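Local coordinates for protein response regulator (Vibrio cholerae O1 biovar El Tor, PDB 7KPO) that probably binds DNA, being the DNA-binding domain of ChiS, a sensor histidine kinase that regulates the chitin response of Vibrio cholerae, at residues Arg42-Arg47 with Thr52-Lys57. Residues are numbered along the deposited sequence; the frame is centred on the assembly and turned at random. Where two conformers were deposited one is given.
Sequences RVYLDR and TRTLDK. With FMT (formic acid), chain H; FMT (formic acid), chain G.
With CG of Tyr44 beside its backbone N (chi1 -65°), the ring swings toward Arg53, whose CG is anti to its own backbone N (chi1 -169°) and whose chain, bending at chi3, lays the guanidinium over one ring face. The planes lie 25° apart, and Arg53 CZ stands 3.9 Å from the Tyr44 ring centroid in a cation-pi stack; Arg53 NH1 lies offset toward the rim, 3.1 Å from Tyr44 CE1. Arginine suits the place because its flat cation stacks while its stem runs past Tyr44 CD2 and the Asp46 carboxylate, Arg53 CD being 3.2 Å from Asp46 OD2. A long salt bridge, Asp46 OD1 to Arg53 NH2 at 3.7 Å, is probably a modest aid. Arg53 has two conformers and these contacts describe one, so the grip is probably partial. Tyrosine offers both a pi face and a terminal hydroxyl: Tyr44 OH and the short Thr54 hydroxyl donate to O2 of one formic acid, probably from the crystallisation liquor. A water links Arg42 O to Leu55 N. Thr52 OG1 donates to Asp56 OD1, which also pairs with Lys31. The arrangement is a beta hairpin, 44-46 antiparallel to 49-51, running straight into the short, weakly bonded helix 53-57, whose first turn meets first-strand side chains.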
ATOM      1  N   ARG A  42       7.170   5.541  22.621  1.00 14.35           N
ATOM      2  CA  ARG A  42       7.344   6.610  23.621  1.00 16.55           C
ATOM      3  C   ARG A  42       8.637   7.392  23.401  1.00 15.33           C
ATOM      4  O   ARG A  42       9.617   6.878  22.818  1.00 15.48           O
ATOM      5  CB  ARG A  42       7.270   6.044  25.037  1.00 19.51           C
ATOM      6  CG  ARG A  42       5.879   5.565  25.424  1.00 23.69           C
ATOM      7  CD  ARG A  42       5.772   5.333  26.914  1.00 28.36           C
ATOM      8  NE  ARG A  42       5.971   6.580  27.645  1.00 31.37           N
ATOM      9  CZ  ARG A  42       6.039   6.682  28.970  1.00 32.05           C
ATOM     10  NH1 ARG A  42       5.936   5.604  29.729  1.00 36.05           N
ATOM     11  NH2 ARG A  42       6.221   7.866  29.530  1.00 35.52           N
ATOM     12  N   VAL A  43       8.583   8.630  23.862  1.00 16.67           N
ATOM     13  CA  VAL A  43       9.720   9.584  23.847  1.00 18.37           C
ATOM     14  C   VAL A  43      10.227   9.690  25.285  1.00 19.54           C
ATOM     15  O   VAL A  43       9.390   9.789  26.214  1.00 19.75           O
ATOM     16  CB  VAL A  43       9.272  10.943  23.286  1.00 21.85           C
ATOM     17  CG1 VAL A  43      10.275  12.046  23.581  1.00 24.58           C
ATOM     18  CG2 VAL A  43       8.968  10.847  21.798  1.00 22.73           C
ATOM     19  N   TYR A  44      11.547   9.677  25.444  1.00 20.98           N
ATOM     20  CA  TYR A  44      12.186   9.723  26.780  1.00 23.20           C
ATOM     21  C   TYR A  44      13.273  10.795  26.794  1.00 27.17           C
ATOM     22  O   TYR A  44      13.775  11.147  25.707  1.00 30.54           O
ATOM     23  CB  TYR A  44      12.813   8.363  27.112  1.00 23.52           C
ATOM     24  CG  TYR A  44      11.838   7.221  27.262  1.00 24.30           C
ATOM     25  CD1 TYR A  44      11.280   6.919  28.495  1.00 28.21           C
ATOM     26  CD2 TYR A  44      11.479   6.434  26.181  1.00 21.80           C
ATOM     27  CE1 TYR A  44      10.387   5.871  28.648  1.00 29.44           C
ATOM     28  CE2 TYR A  44      10.587   5.382  26.317  1.00 24.01           C
ATOM     29  CZ  TYR A  44      10.039   5.097  27.556  1.00 28.21           C
ATOM     30  OH  TYR A  44       9.159   4.063  27.696  1.00 30.56           O
ATOM     31  N   LEU A  45      13.578  11.304  27.992  1.00 32.24           N
ATOM     32  CA  LEU A  45      14.680  12.275  28.234  1.00 37.43           C
ATOM     33  C   LEU A  45      15.899  11.494  28.733  1.00 40.88           C
ATOM     34  O   LEU A  45      15.918  11.124  29.923  1.00 46.81           O
ATOM     35  CB  LEU A  45      14.229  13.322  29.258  1.00 41.16           C
ATOM     36  CG  LEU A  45      13.460  14.511  28.688  1.00 45.75           C
ATOM     37  CD1 LEU A  45      12.701  15.248  29.782  1.00 50.25           C
ATOM     38  CD2 LEU A  45      14.398  15.456  27.949  1.00 46.05           C
ATOM     39  N   ASP A  46      16.851  11.230  27.834  1.00 41.72           N
ATOM     40  CA  ASP A  46      18.088  10.471  28.159  1.00 44.26           C
ATOM     41  C   ASP A  46      19.305  11.338  27.833  1.00 47.06           C
ATOM     42  O   ASP A  46      19.307  11.955  26.750  1.00 49.25           O
ATOM     43  CB  ASP A  46      18.168   9.174  27.349  1.00 44.64           C
ATOM     44  CG  ASP A  46      16.982   8.246  27.539  1.00 44.57           C
ATOM     45  OD1 ASP A  46      16.369   8.287  28.625  1.00 48.70           O
ATOM     46  OD2 ASP A  46      16.667   7.507  26.588  1.00 44.79           O
ATOM     47  N   ARG A  47      20.286  11.394  28.742  1.00 52.28           N
ATOM     48  CA  ARG A  47      21.531  12.168  28.483  1.00 56.90           C
ATOM     49  C   ARG A  47      21.150  13.622  28.161  1.00 56.71           C
ATOM     50  O   ARG A  47      21.883  14.270  27.388  1.00 61.04           O
ATOM     51  CB  ARG A  47      22.277  11.473  27.339  1.00 60.65           C
ATOM     52  CG  ARG A  47      23.736  11.862  27.155  1.00 65.91           C
ATOM     53  CD  ARG A  47      24.315  11.063  26.000  1.00 67.94           C
ATOM     54  NE  ARG A  47      25.746  11.257  25.805  1.00 73.52           N
ATOM     55  CZ  ARG A  47      26.298  12.226  25.078  1.00 76.43           C
ATOM     56  NH1 ARG A  47      27.615  12.296  24.970  1.00 79.95           N
ATOM     57  NH2 ARG A  47      25.543  13.126  24.468  1.00 76.76           N
ATOM     58  N   THR A  52      13.763   8.217  21.169  1.00 16.69           N
ATOM     59  CA  THR A  52      12.775   7.115  21.025  1.00 15.76           C
ATOM     60  C   THR A  52      13.524   5.878  21.528  1.00 15.14           C
ATOM     61  O   THR A  52      13.828   4.997  20.736  1.00 14.93           O
ATOM     62  CB  THR A  52      12.271   7.039  19.581  1.00 16.41           C
ATOM     63  OG1 THR A  52      13.397   6.932  18.711  1.00 17.25           O
ATOM     64  CG2 THR A  52      11.467   8.253  19.182  1.00 18.19           C
ATOM     65  N   ARG A  53      13.792   5.863  22.829  1.00 15.70           N
ATOM     66  CA  ARG A  53      14.653   4.839  23.483  0.50 15.88           C
ATOM     67  C   ARG A  53      14.237   3.402  23.136  1.00 14.33           C
ATOM     68  O   ARG A  53      15.142   2.620  22.781  1.00 15.24           O
ATOM     69  CB  ARG A  53      14.656   5.058  24.998  0.50 17.98           C
ATOM     70  CG  ARG A  53      15.712   4.249  25.739  0.50 19.42           C
ATOM     71  CD  ARG A  53      15.665   4.537  27.226  0.50 21.58           C
ATOM     72  NE  ARG A  53      14.392   4.140  27.805  0.50 24.04           N
ATOM     73  CZ  ARG A  53      13.989   4.452  29.029  0.50 26.29           C
ATOM     74  NH1 ARG A  53      12.813   4.036  29.463  0.50 27.89           N
ATOM     75  NH2 ARG A  53      14.758   5.191  29.811  0.50 29.53           N
ATOM     76  N   THR A  54      12.961   3.059  23.268  1.00 14.15           N
ATOM     77  CA  THR A  54      12.575   1.650  22.995  1.00 13.99           C
ATOM     78  C   THR A  54      12.593   1.360  21.490  1.00 12.48           C
ATOM     79  O   THR A  54      13.121   0.308  21.095  1.00 13.05           O
ATOM     80  CB  THR A  54      11.232   1.324  23.649  1.00 15.40           C
ATOM     81  OG1 THR A  54      11.333   1.697  25.022  1.00 18.71           O
ATOM     82  CG2 THR A  54      10.878  -0.140  23.521  1.00 15.99           C
ATOM     83  N   LEU A  55      12.024   2.251  20.680  1.00 11.70           N
ATOM     84  CA  LEU A  55      12.043   2.053  19.209  1.00 12.12           C
ATOM     85  C   LEU A  55      13.484   1.814  18.737  1.00 11.48           C
ATOM     86  O   LEU A  55      13.712   0.933  17.899  1.00 11.90           O
ATOM     87  CB  LEU A  55      11.463   3.305  18.547  1.00 12.01           C
ATOM     88  CG  LEU A  55      11.575   3.373  17.025  1.00 12.64           C
ATOM     89  CD1 LEU A  55      10.882   2.190  16.362  1.00 13.15           C
ATOM     90  CD2 LEU A  55      11.007   4.691  16.514  1.00 13.73           C
ATOM     91  N   ASP A  56      14.435   2.570  19.279  1.00 12.15           N
ATOM     92  CA  ASP A  56      15.846   2.463  18.826  1.00 13.29           C
ATOM     93  C   ASP A  56      16.373   1.041  19.022  1.00 11.91           C
ATOM     94  O   ASP A  56      17.227   0.621  18.236  1.00 13.15           O
ATOM     95  CB  ASP A  56      16.726   3.478  19.553  1.00 14.58           C
ATOM     96  CG  ASP A  56      16.427   4.922  19.194  1.00 16.04           C
ATOM     97  OD1 ASP A  56      15.621   5.150  18.270  1.00 16.80           O
ATOM     98  OD2 ASP A  56      17.019   5.807  19.831  1.00 20.36           O
ATOM     99  N   LYS A  57      15.875   0.324  20.024  1.00 12.24           N
ATOM    100  CA  LYS A  57      16.359  -1.057  20.299  1.00 12.93           C
ATOM    101  C   LYS A  57      15.982  -1.999  19.151  1.00 11.74           C
ATOM    102  O   LYS A  57      16.661  -3.020  18.980  1.00 12.48           O
ATOM    103  CB  LYS A  57      15.765  -1.584  21.609  1.00 14.61           C
ATOM    104  CG  LYS A  57      16.204  -0.828  22.855  1.00 16.79           C
ATOM    105  CD  LYS A  57      15.603  -1.351  24.136  1.00 20.14           C
ATOM    106  CE  LYS A  57      16.063  -0.564  25.343  1.00 25.72           C
ATOM    107  NZ  LYS A  57      15.490  -1.099  26.600  1.00 29.56           N
TER
HETATM  108  C   FMT H1207       7.867   2.250  24.421  1.00 22.02           C
HETATM  109  O1  FMT H1207       8.076   2.783  23.345  1.00 16.02           O
HETATM  110  O2  FMT H1207       8.609   2.384  25.506  1.00 25.74           O
HETATM  111  C   FMT G1206      11.488   9.948  30.814  1.00 41.30           C
HETATM  112  O1  FMT G1206      12.138  10.695  30.109  1.00 37.60           O
HETATM  113  O2  FMT G1206      10.278   9.545  30.558  1.00 41.93           O
HETATM  114  O   HOH W   1      10.449   4.318  22.293  1.00 15.48           O